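Local coordinates for bifunctional protein PutA (Bdellovibrio bacteriovorus, PDB 5UR2) that probably oxidises L-proline to L-glutamate in two steps, joining an FAD-dependent proline dehydrogenase to an NAD-dependent glutamate semialdehyde dehydrogenase in one chain, at residues 228-233 / 260-265; 264-269 / 293-298; 606-611 / 959-964; 628-633 / 966-971. All coordinates share one frame; numbering follows the deposited sequence.

Interaction 1: 228-233 / 260-265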
# COMPACT_ATOMS: atom_id res chain seq x y z
N LEU B 228 -36.71 -7.08 -53.38
CA LEU B 228 -36.03 -7.05 -54.68
C LEU B 228 -35.42 -8.41 -55.01
O LEU B 228 -35.51 -8.87 -56.15
CB LEU B 228 -34.96 -5.96 -54.69
CG LEU B 228 -34.17 -5.86 -55.99
CD1 LEU B 228 -35.11 -5.47 -57.11
CD2 LEU B 228 -33.06 -4.82 -55.86
N GLY B 229 -34.79 -9.06 -54.03
CA GLY B 229 -34.25 -10.39 -54.28
C GLY B 229 -35.32 -11.37 -54.72
O GLY B 229 -35.15 -12.10 -55.70
N MET B 230 -36.44 -11.39 -53.99
CA MET B 230 -37.54 -12.27 -54.36
C MET B 230 -38.01 -11.98 -55.77
O MET B 230 -38.19 -12.90 -56.58
CB MET B 230 -38.68 -12.11 -53.36
CG MET B 230 -39.88 -13.02 -53.62
SD MET B 230 -41.19 -12.82 -52.38
CE MET B 230 -41.65 -11.11 -52.68
N GLU B 231 -38.16 -10.70 -56.10
CA GLU B 231 -38.65 -10.37 -57.44
C GLU B 231 -37.68 -10.83 -58.52
O GLU B 231 -38.11 -11.29 -59.57
CB GLU B 231 -38.89 -8.86 -57.54
CG GLU B 231 -40.09 -8.39 -56.74
CD GLU B 231 -40.16 -6.88 -56.57
OE1 GLU B 231 -39.20 -6.20 -56.97
OE2 GLU B 231 -41.17 -6.39 -56.03
N LYS B 232 -36.38 -10.81 -58.24
CA LYS B 232 -35.39 -11.17 -59.25
C LYS B 232 -35.00 -12.64 -59.21
O LYS B 232 -34.12 -13.04 -59.97
CB LYS B 232 -34.14 -10.30 -59.10
CG LYS B 232 -34.35 -8.79 -59.24
CD LYS B 232 -34.96 -8.40 -60.58
CE LYS B 232 -34.82 -6.88 -60.80
NZ LYS B 232 -35.48 -6.38 -62.04
N GLY B 233 -35.62 -13.45 -58.35
CA GLY B 233 -35.21 -14.84 -58.25
C GLY B 233 -33.86 -15.00 -57.60
O GLY B 233 -33.13 -15.96 -57.89
N PRO B 260 -47.06 -11.65 -45.32
CA PRO B 260 -47.80 -12.17 -46.49
C PRO B 260 -47.02 -12.18 -47.80
O PRO B 260 -47.02 -13.20 -48.51
CB PRO B 260 -49.01 -11.22 -46.56
CG PRO B 260 -49.25 -10.82 -45.16
CD PRO B 260 -47.89 -10.73 -44.51
N GLU B 261 -46.34 -11.09 -48.14
CA GLU B 261 -45.67 -11.02 -49.43
C GLU B 261 -44.47 -11.95 -49.52
O GLU B 261 -43.98 -12.20 -50.63
CB GLU B 261 -45.25 -9.58 -49.73
CG GLU B 261 -44.05 -9.09 -48.91
CD GLU B 261 -43.61 -7.68 -49.27
OE1 GLU B 261 -43.39 -7.39 -50.47
OE2 GLU B 261 -43.47 -6.85 -48.35
N PHE B 262 -43.96 -12.46 -48.39
CA PHE B 262 -42.76 -13.30 -48.40
C PHE B 262 -42.98 -14.76 -48.03
O PHE B 262 -42.09 -15.57 -48.27
CB PHE B 262 -41.71 -12.74 -47.41
CG PHE B 262 -41.23 -11.36 -47.73
CD1 PHE B 262 -40.60 -11.08 -48.93
CD2 PHE B 262 -41.41 -10.33 -46.82
CE1 PHE B 262 -40.15 -9.80 -49.21
CE2 PHE B 262 -40.97 -9.05 -47.09
CZ PHE B 262 -40.33 -8.78 -48.30
N LYS B 263 -44.13 -15.11 -47.45
CA LYS B 263 -44.21 -16.41 -46.77
C LYS B 263 -44.12 -17.60 -47.72
O LYS B 263 -44.06 -18.73 -47.24
CB LYS B 263 -45.46 -16.49 -45.88
CG LYS B 263 -46.81 -16.60 -46.57
CD LYS B 263 -47.93 -16.30 -45.56
CE LYS B 263 -47.57 -16.81 -44.16
NZ LYS B 263 -48.47 -16.26 -43.10
N ASN B 264 -44.16 -17.39 -49.04
CA ASN B 264 -44.10 -18.48 -50.00
C ASN B 264 -42.75 -18.61 -50.69
O ASN B 264 -42.58 -19.49 -51.53
CB ASN B 264 -45.18 -18.26 -51.07
CG ASN B 264 -46.57 -18.33 -50.49
OD1 ASN B 264 -46.96 -19.32 -49.88
ND2 ASN B 264 -47.29 -17.23 -50.62
N TYR B 265 -41.77 -17.78 -50.33
CA TYR B 265 -40.47 -17.80 -50.98
C TYR B 265 -39.50 -18.67 -50.18
O TYR B 265 -39.34 -18.47 -48.97
CB TYR B 265 -39.93 -16.38 -51.13
CG TYR B 265 -38.77 -16.25 -52.10
CD1 TYR B 265 -38.94 -16.55 -53.45
CD2 TYR B 265 -37.53 -15.78 -51.68
CE1 TYR B 265 -37.89 -16.41 -54.35
CE2 TYR B 265 -36.47 -15.64 -52.57
CZ TYR B 265 -36.66 -15.96 -53.90
OH TYR B 265 -35.61 -15.81 -54.79

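Interaction 2: 264-269 / 293-298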
# COMPACT_ATOMS: atom_id res chain seq x y z
N ASN B 264 -44.16 -17.39 -49.04
CA ASN B 264 -44.10 -18.48 -50.00
C ASN B 264 -42.75 -18.61 -50.69
O ASN B 264 -42.58 -19.49 -51.53
CB ASN B 264 -45.18 -18.26 -51.07
CG ASN B 264 -46.57 -18.33 -50.49
OD1 ASN B 264 -46.96 -19.32 -49.88
ND2 ASN B 264 -47.29 -17.23 -50.62
N TYR B 265 -41.77 -17.78 -50.33
CA TYR B 265 -40.47 -17.80 -50.98
C TYR B 265 -39.50 -18.67 -50.18
O TYR B 265 -39.34 -18.47 -48.97
CB TYR B 265 -39.93 -16.38 -51.13
CG TYR B 265 -38.77 -16.25 -52.10
CD1 TYR B 265 -38.94 -16.55 -53.45
CD2 TYR B 265 -37.53 -15.78 -51.68
CE1 TYR B 265 -37.89 -16.41 -54.35
CE2 TYR B 265 -36.47 -15.64 -52.57
CZ TYR B 265 -36.66 -15.96 -53.90
OH TYR B 265 -35.61 -15.81 -54.79
N LYS B 266 -38.87 -19.63 -50.85
CA LYS B 266 -37.96 -20.57 -50.21
C LYS B 266 -36.53 -20.06 -50.06
O LYS B 266 -35.81 -20.52 -49.18
CB LYS B 266 -37.91 -21.88 -51.00
CG LYS B 266 -39.20 -22.69 -51.00
CD LYS B 266 -38.97 -24.09 -51.58
CE LYS B 266 -38.61 -24.03 -53.04
NZ LYS B 266 -38.53 -25.40 -53.59
N PHE B 267 -36.12 -19.08 -50.86
CA PHE B 267 -34.71 -18.74 -51.03
C PHE B 267 -34.31 -17.51 -50.21
O PHE B 267 -33.69 -16.56 -50.68
CB PHE B 267 -34.42 -18.58 -52.51
CG PHE B 267 -34.69 -19.84 -53.26
CD1 PHE B 267 -34.12 -21.04 -52.85
CD2 PHE B 267 -35.61 -19.88 -54.29
CE1 PHE B 267 -34.38 -22.22 -53.52
CE2 PHE B 267 -35.88 -21.07 -54.97
CZ PHE B 267 -35.27 -22.24 -54.57
N PHE B 268 -34.68 -17.56 -48.94
CA PHE B 268 -34.14 -16.72 -47.88
C PHE B 268 -33.40 -17.63 -46.91
O PHE B 268 -33.82 -18.76 -46.67
CB PHE B 268 -35.24 -15.97 -47.13
CG PHE B 268 -35.96 -14.93 -47.94
CD1 PHE B 268 -35.26 -14.00 -48.69
CD2 PHE B 268 -37.35 -14.86 -47.92
CE1 PHE B 268 -35.94 -13.02 -49.41
CE2 PHE B 268 -38.02 -13.88 -48.64
CZ PHE B 268 -37.32 -12.96 -49.39
N GLY B 269 -32.30 -17.13 -46.35
CA GLY B 269 -31.53 -17.91 -45.41
C GLY B 269 -31.06 -17.08 -44.24
O GLY B 269 -30.90 -15.86 -44.33
N ARG B 293 -44.63 -21.69 -40.76
CA ARG B 293 -44.59 -20.81 -41.92
C ARG B 293 -45.22 -21.48 -43.14
O ARG B 293 -45.92 -20.84 -43.92
CB ARG B 293 -43.15 -20.39 -42.21
CG ARG B 293 -43.00 -19.53 -43.46
CD ARG B 293 -41.57 -19.05 -43.60
NE ARG B 293 -41.37 -18.07 -44.67
CZ ARG B 293 -40.70 -18.32 -45.79
NH1 ARG B 293 -40.17 -19.51 -46.02
NH2 ARG B 293 -40.56 -17.36 -46.69
N GLY B 294 -45.01 -22.79 -43.29
CA GLY B 294 -45.57 -23.54 -44.40
C GLY B 294 -44.78 -23.50 -45.69
O GLY B 294 -45.27 -24.00 -46.70
N THR B 295 -43.59 -22.91 -45.68
CA THR B 295 -42.71 -22.85 -46.81
C THR B 295 -41.31 -22.93 -46.23
O THR B 295 -41.01 -22.22 -45.26
CB THR B 295 -42.89 -21.57 -47.63
OG1 THR B 295 -44.21 -21.54 -48.21
CG2 THR B 295 -41.82 -21.45 -48.72
N PRO B 296 -40.45 -23.78 -46.77
CA PRO B 296 -39.09 -23.88 -46.22
C PRO B 296 -38.29 -22.60 -46.42
O PRO B 296 -38.59 -21.75 -47.27
CB PRO B 296 -38.48 -25.05 -46.99
CG PRO B 296 -39.70 -25.84 -47.50
CD PRO B 296 -40.73 -24.80 -47.79
N PHE B 297 -37.28 -22.44 -45.57
CA PHE B 297 -36.19 -21.50 -45.79
C PHE B 297 -34.90 -22.22 -45.40
O PHE B 297 -34.92 -23.37 -44.95
CB PHE B 297 -36.41 -20.22 -44.98
CG PHE B 297 -36.47 -20.44 -43.51
CD1 PHE B 297 -37.66 -20.77 -42.88
CD2 PHE B 297 -35.31 -20.35 -42.73
CE1 PHE B 297 -37.70 -20.98 -41.51
CE2 PHE B 297 -35.35 -20.58 -41.36
CZ PHE B 297 -36.54 -20.89 -40.75
N TRP B 298 -33.77 -21.54 -45.54
CA TRP B 298 -32.46 -22.15 -45.37
C TRP B 298 -31.78 -21.70 -44.08
O TRP B 298 -31.96 -20.57 -43.63
CB TRP B 298 -31.56 -21.81 -46.56
CG TRP B 298 -31.95 -22.55 -47.78
CD1 TRP B 298 -33.06 -22.35 -48.54
CD2 TRP B 298 -31.22 -23.62 -48.40
NE1 TRP B 298 -33.07 -23.22 -49.60
CE2 TRP B 298 -31.96 -24.02 -49.54
CE3 TRP B 298 -30.03 -24.28 -48.11
CZ2 TRP B 298 -31.55 -25.05 -50.38
CZ3 TRP B 298 -29.61 -25.31 -48.95
CH2 TRP B 298 -30.38 -25.68 -50.07

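Interaction 3: 606-611 / 959-964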
# COMPACT_ATOMS: atom_id res chain seq x y z
N ARG B 606 -14.13 -4.02 1.12
CA ARG B 606 -13.00 -4.91 0.93
C ARG B 606 -11.70 -4.25 1.40
O ARG B 606 -10.88 -4.89 2.07
CB ARG B 606 -12.90 -5.33 -0.54
CG ARG B 606 -11.70 -6.21 -0.88
CD ARG B 606 -11.71 -6.52 -2.40
NE ARG B 606 -10.66 -7.45 -2.79
CZ ARG B 606 -9.38 -7.11 -2.91
NH1 ARG B 606 -8.99 -5.86 -2.68
NH2 ARG B 606 -8.49 -8.01 -3.27
N HIS B 607 -11.50 -2.98 1.07
CA HIS B 607 -10.25 -2.31 1.44
C HIS B 607 -10.12 -2.18 2.96
O HIS B 607 -9.04 -2.39 3.51
CB HIS B 607 -10.17 -0.93 0.78
CG HIS B 607 -8.78 -0.39 0.65
ND1 HIS B 607 -8.52 0.91 0.27
CD2 HIS B 607 -7.57 -0.98 0.85
CE1 HIS B 607 -7.21 1.10 0.24
NE2 HIS B 607 -6.61 -0.03 0.59
N MET B 608 -11.22 -1.84 3.64
CA MET B 608 -11.16 -1.70 5.09
C MET B 608 -10.79 -3.02 5.75
O MET B 608 -10.04 -3.05 6.73
CB MET B 608 -12.50 -1.19 5.63
CG MET B 608 -12.50 -0.79 7.13
SD MET B 608 -11.47 0.69 7.41
CE MET B 608 -9.95 0.01 8.09
N ARG B 609 -11.27 -4.12 5.18
CA ARG B 609 -10.93 -5.44 5.69
C ARG B 609 -9.45 -5.74 5.52
O ARG B 609 -8.87 -6.43 6.37
CB ARG B 609 -11.78 -6.51 5.00
CG ARG B 609 -13.22 -6.50 5.46
CD ARG B 609 -14.07 -7.52 4.69
NE ARG B 609 -15.32 -7.72 5.37
CZ ARG B 609 -16.52 -7.47 4.84
NH1 ARG B 609 -16.63 -7.03 3.60
NH2 ARG B 609 -17.62 -7.68 5.57
N GLU B 610 -8.81 -5.19 4.48
CA GLU B 610 -7.36 -5.29 4.39
C GLU B 610 -6.68 -4.37 5.41
O GLU B 610 -5.75 -4.79 6.11
CB GLU B 610 -6.86 -4.97 2.98
CG GLU B 610 -7.30 -5.94 1.91
CD GLU B 610 -6.83 -5.52 0.53
OE1 GLU B 610 -7.51 -4.68 -0.10
OE2 GLU B 610 -5.76 -6.00 0.10
N LEU B 611 -7.10 -3.10 5.48
CA LEU B 611 -6.39 -2.10 6.28
C LEU B 611 -6.59 -2.28 7.79
O LEU B 611 -5.87 -1.64 8.56
CB LEU B 611 -6.82 -0.69 5.84
CG LEU B 611 -6.40 -0.28 4.41
CD1 LEU B 611 -6.97 1.06 4.01
CD2 LEU B 611 -4.90 -0.28 4.19
N ASP B 959 -5.44 4.23 -2.84
CA ASP B 959 -5.07 5.30 -1.91
C ASP B 959 -6.28 6.00 -1.32
O ASP B 959 -6.12 6.79 -0.39
CB ASP B 959 -4.17 6.35 -2.60
CG ASP B 959 -2.82 5.77 -3.05
OD1 ASP B 959 -2.29 4.86 -2.37
OD2 ASP B 959 -2.32 6.19 -4.13
N TYR B 960 -7.49 5.74 -1.83
CA TYR B 960 -8.61 6.64 -1.55
C TYR B 960 -9.08 6.55 -0.10
O TYR B 960 -9.27 7.58 0.56
CB TYR B 960 -9.77 6.35 -2.49
CG TYR B 960 -10.89 7.33 -2.32
CD1 TYR B 960 -10.75 8.65 -2.77
CD2 TYR B 960 -12.07 6.97 -1.71
CE1 TYR B 960 -11.77 9.57 -2.62
CE2 TYR B 960 -13.11 7.89 -1.55
CZ TYR B 960 -12.95 9.19 -2.01
OH TYR B 960 -13.95 10.11 -1.86
N LEU B 961 -9.30 5.33 0.40
CA LEU B 961 -9.86 5.16 1.74
C LEU B 961 -8.97 5.79 2.83
O LEU B 961 -9.50 6.29 3.84
CB LEU B 961 -10.05 3.67 2.02
CG LEU B 961 -10.85 3.31 3.27
CD1 LEU B 961 -12.21 4.01 3.21
CD2 LEU B 961 -10.98 1.79 3.39
N LYS B 962 -7.65 5.78 2.63
CA LYS B 962 -6.72 6.34 3.62
C LYS B 962 -6.91 7.85 3.82
O LYS B 962 -6.54 8.37 4.89
CB LYS B 962 -5.28 6.06 3.20
CG LYS B 962 -4.92 4.56 3.19
CD LYS B 962 -3.52 4.37 2.62
CE LYS B 962 -3.13 2.93 2.62
NZ LYS B 962 -1.70 2.76 2.23
N GLN B 963 -7.45 8.55 2.83
CA GLN B 963 -7.71 9.99 2.99
C GLN B 963 -8.72 10.27 4.10
O GLN B 963 -8.77 11.39 4.61
CB GLN B 963 -8.23 10.57 1.67
CG GLN B 963 -7.20 10.67 0.56
CD GLN B 963 -6.24 11.82 0.78
OE1 GLN B 963 -5.20 11.66 1.41
NE2 GLN B 963 -6.62 13.01 0.31
N TYR B 964 -9.55 9.28 4.44
CA TYR B 964 -10.53 9.40 5.51
C TYR B 964 -9.99 8.92 6.85
O TYR B 964 -10.77 8.80 7.80
CB TYR B 964 -11.80 8.60 5.15
CG TYR B 964 -12.52 9.17 3.94
CD1 TYR B 964 -12.17 8.81 2.65
CD2 TYR B 964 -13.55 10.09 4.11
CE1 TYR B 964 -12.83 9.34 1.54
CE2 TYR B 964 -14.22 10.62 3.04
CZ TYR B 964 -13.87 10.24 1.76
OH TYR B 964 -14.56 10.81 0.71
O HOH W 1 -9.36 3.09 -1.17

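Interaction 4: 628-633 / 966-971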
# COMPACT_ATOMS: atom_id res chain seq x y z
N ILE B 628 -0.73 1.41 11.79
CA ILE B 628 -2.18 1.20 11.79
C ILE B 628 -2.85 2.46 11.26
O ILE B 628 -2.22 3.50 11.07
CB ILE B 628 -2.72 0.86 13.20
CG1 ILE B 628 -2.48 2.06 14.15
CG2 ILE B 628 -2.09 -0.41 13.76
CD1 ILE B 628 -3.09 1.91 15.55
N TYR B 629 -4.17 2.37 11.03
CA TYR B 629 -4.98 3.51 10.64
C TYR B 629 -6.07 3.75 11.68
O TYR B 629 -6.62 2.80 12.26
CB TYR B 629 -5.60 3.32 9.25
CG TYR B 629 -4.53 3.33 8.20
CD1 TYR B 629 -4.03 4.52 7.70
CD2 TYR B 629 -3.96 2.14 7.76
CE1 TYR B 629 -3.01 4.53 6.75
CE2 TYR B 629 -2.95 2.14 6.83
CZ TYR B 629 -2.48 3.32 6.33
OH TYR B 629 -1.48 3.29 5.40
N LYS B 630 -6.36 5.04 11.91
CA LYS B 630 -7.41 5.53 12.80
C LYS B 630 -8.42 6.35 12.00
O LYS B 630 -8.08 6.96 10.98
CB LYS B 630 -6.83 6.44 13.90
CG LYS B 630 -5.90 5.77 14.93
CD LYS B 630 -5.24 6.88 15.78
CE LYS B 630 -4.39 6.37 16.97
NZ LYS B 630 -5.20 5.61 17.97
N SER B 631 -9.66 6.40 12.48
CA SER B 631 -10.64 7.32 11.91
C SER B 631 -10.30 8.75 12.33
O SER B 631 -9.50 8.99 13.23
CB SER B 631 -12.04 6.94 12.36
OG SER B 631 -12.12 6.93 13.77
N ARG B 632 -10.94 9.72 11.66
CA ARG B 632 -10.68 11.15 11.93
C ARG B 632 -11.79 11.86 12.70
O ARG B 632 -11.49 12.67 13.57
CB ARG B 632 -10.43 11.91 10.61
CG ARG B 632 -9.31 11.35 9.75
CD ARG B 632 -8.85 12.33 8.64
NE ARG B 632 -7.96 13.37 9.16
CZ ARG B 632 -8.25 14.67 9.21
NH1 ARG B 632 -9.41 15.11 8.74
NH2 ARG B 632 -7.37 15.53 9.72
N GLY B 633 -13.06 11.61 12.41
CA GLY B 633 -14.14 12.31 13.11
C GLY B 633 -15.34 12.51 12.20
O GLY B 633 -15.58 11.71 11.30
N GLU B 966 -6.23 8.55 9.64
CA GLU B 966 -4.91 8.99 10.08
C GLU B 966 -4.01 7.78 10.26
O GLU B 966 -4.42 6.79 10.86
CB GLU B 966 -4.96 9.77 11.42
CG GLU B 966 -5.56 11.16 11.35
CD GLU B 966 -4.70 12.11 10.59
OE1 GLU B 966 -3.45 11.98 10.67
OE2 GLU B 966 -5.27 12.99 9.90
N PRO B 967 -2.78 7.85 9.78
CA PRO B 967 -1.82 6.79 10.09
C PRO B 967 -1.34 6.92 11.52
O PRO B 967 -1.24 8.03 12.06
CB PRO B 967 -0.67 7.06 9.11
CG PRO B 967 -0.69 8.60 9.00
CD PRO B 967 -2.15 8.98 9.06
N ALA B 968 -1.04 5.79 12.14
CA ALA B 968 -0.51 5.79 13.50
C ALA B 968 0.45 4.62 13.68
O ALA B 968 0.45 3.66 12.91
CB ALA B 968 -1.64 5.73 14.54
N CYS B 969 1.26 4.71 14.73
CA CYS B 969 2.25 3.70 15.08
C CYS B 969 2.12 3.37 16.57
O CYS B 969 1.98 4.28 17.40
CB CYS B 969 3.68 4.18 14.78
SG CYS B 969 4.93 2.89 15.02
N VAL B 970 2.10 2.07 16.88
CA VAL B 970 2.07 1.57 18.26
C VAL B 970 3.35 0.78 18.49
O VAL B 970 3.63 -0.19 17.77
CB VAL B 970 0.83 0.69 18.53
CG1 VAL B 970 0.90 0.12 19.94
CG2 VAL B 970 -0.48 1.48 18.34
N THR B 971 4.13 1.18 19.48
CA THR B 971 5.42 0.58 19.73
C THR B 971 5.44 0.09 21.16
O THR B 971 5.13 0.85 22.08
CB THR B 971 6.55 1.59 19.45
OG1 THR B 971 6.45 2.02 18.09
CG2 THR B 971 7.92 0.99 19.68
O HOH W 2 -4.61 15.65 11.00

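Interaction 1: 228-233 / 260-265
M230 reaches from the last turns of helix 211-232 into the loop 260-265 and meets two aromatic rings there. Its CG sits over one face of the Y265 ring, 3.8 Å from the ring centroid and 18° off the normal, a CH-pi contact displaced toward the CD1 side. The two side chains run past each other in opposite directions, so the ring also covers the backbone of the helix: Y265 CZ lies 3.8 Å from M230 CA. Farther along, the sulfur makes oblique Met-aromatic contacts with both Y265 and F262. With chi1 and chi2 both near 180° the methionine stays straight as far as SD, and the bend at chi3 (63°) turns the methyl toward F262 and the loop backbone, putting CE 3.9 Å from F262 CD1 and 3.3 Å from E261 O. The other end of the tyrosine, its OH, lies 3.4 Å from G233 C and is hydrogen-bonded to V234 O, just past the helix end. A type I turn, closed by Y265 N to F262 O, brings the two rings to the same methionine. E261 lays its CG over the centre of one face of the F262 ring and pairs its carboxylate with R227 of the helix. G233, with positive phi, ends that helix in a Schellman motif, and the arrangement packs one helix of the proline dehydrogenase TIM barrel against the loop between the next helix, 246-257, and strand 268-273.

Interaction 2: 264-269 / 293-298
R293 closes end-on upon the carbonyl of Y265, with both terminal nitrogens directed at one oxygen. NH2 lies 2.8 Å from Y265 O, in the carbonyl plane and on a lone pair, with an N-H...O angle of 160°; NH1, 3.2 Å from the same O, approaches from above that plane. The side chain is extended from CG to NE, which carries the guanidinium from the end of helix 279-293 across to this carbonyl. NH1 also bonds T295 O, 2.9 Å away, within its own segment, and NE donates to I257 O, so the one cation joins the carbonyls of Y265 and T295 to that of I257 at the end of helix 246-257. The second strong link is between main chains: W298 N donates to F268 O at 3.0 Å, nearly straight at 167°. Here strands 268-273 and 298-302, neighbours in the parallel beta barrel of the proline dehydrogenase domain, begin to pair, and G269 forms a parallel bridge with W298. Ahead of that bridge the chains are held by weaker CA-H...O contacts, among them K266 CA to P296 O at 3.2 Å. K266 O lies in the plane of the W298 indole at its edge, 3.4 Å from CD1, while F267 runs beside the tryptophan and points the same way. T295 sets its methyl CG2 3.5 Å from N264 O and against K266 CG, crossing the lysine chain at about a right angle. The F268 ring has Y265 CD2 over the centre of one face and also stacks with F226, while R293 NH2 comes near its edge.

Interaction 3: 606-611 / 959-964
The imidazole of H607 meets L961 obliquely, ND1 lying 3.6 Å from L961 CB, and carries L611 CD1 over the centre of one of its faces, 3.6 Å above the plane. L611 is one helical turn farther along helix 587-611, so histidine and leucine present a joined surface to the segment 959-964. The H607 side chain leaves the helix with CG anti to the backbone N (chi1 -158°), which brings the ring alongside L961, the two running in opposite directions. A water bridges them: it lies 2.7 Å from H607 ND1 and accepts from L961 N at 2.7 Å. L961 does most of the filling. Its CD2 presses against the helix backbone, 3.6 Å from M608 N, and also meets M608 CB and L611 CD1. Beside it the long K962 chain, extended beyond CG, crosses L611 at about a right angle, with CE 4.0 Å from L611 CD2. Its ammonium goes on to a salt bridge with D959 of the second subunit, and D959 of this chain returns the pairing to K962 there. The helix thus meets the segment mainly through carbon, with one water supplying the polar link between ring and backbone, while the charged end of K962 serves the dimer interface of the aldehyde dehydrogenase domain.

Interaction 4: 628-633 / 966-971
I628 and A968 face each other in a hydrogen-bonded pair of the antiparallel strands 623-638 and 965-973, part of a mixed sheet in the aldehyde dehydrogenase domain. The I628 and K630 pairs are each closed by two backbone bonds of 2.8 Å, I628 with A968 and K630 with E966. The small A968 methyl is a low point between larger neighbours, which lean in from two sides: I628 CG1 comes to 3.8 Å from A968 CB, and K630 lays its chain across, CE 3.7 Å from the same CB. I628 CG1 stands between the backbone N and carbonyl carbon (chi1 63°), which sends CD1 on to V970 CG2. On the reverse face Y629 and P967 cross obliquely, CE1 of the tyrosine 4.2 Å from P967 CB, and Y629 OH bonds D959 of the second subunit. C969 to T971 continue the sheet into a strand of that subunit. Beyond the paired strands, R632 bends at chi3 (79°) back toward E966; T712 O takes its NH1. The salt bridge is asymmetric: R632 NE lies 2.8 Å from E966 OE2, on that oxygen's anti lone pair, and a water 3.0 Å from OE2 donates to it and accepts from R632 NH2.

In the fold
The four contacts form two pairs on opposite sides of the chain's centre. Interactions 1 and 2 lie 9 Å apart between centres in the proline dehydrogenase barrel and share N264 and Y265: the loop that meets helix 211-232 in the first leads straight into strand 268-273 in the second. Interactions 3 and 4, centres 12 Å apart, belong to the aldehyde dehydrogenase domain; their segments alternate along the sequence, and 959-964 runs directly into strand 965-973. Both touch the second subunit. Centres of the two pairs stand about 62 to 77 Å apart: the first pair lies within one catalytic domain, the second joins distant sequence near the dimer interface.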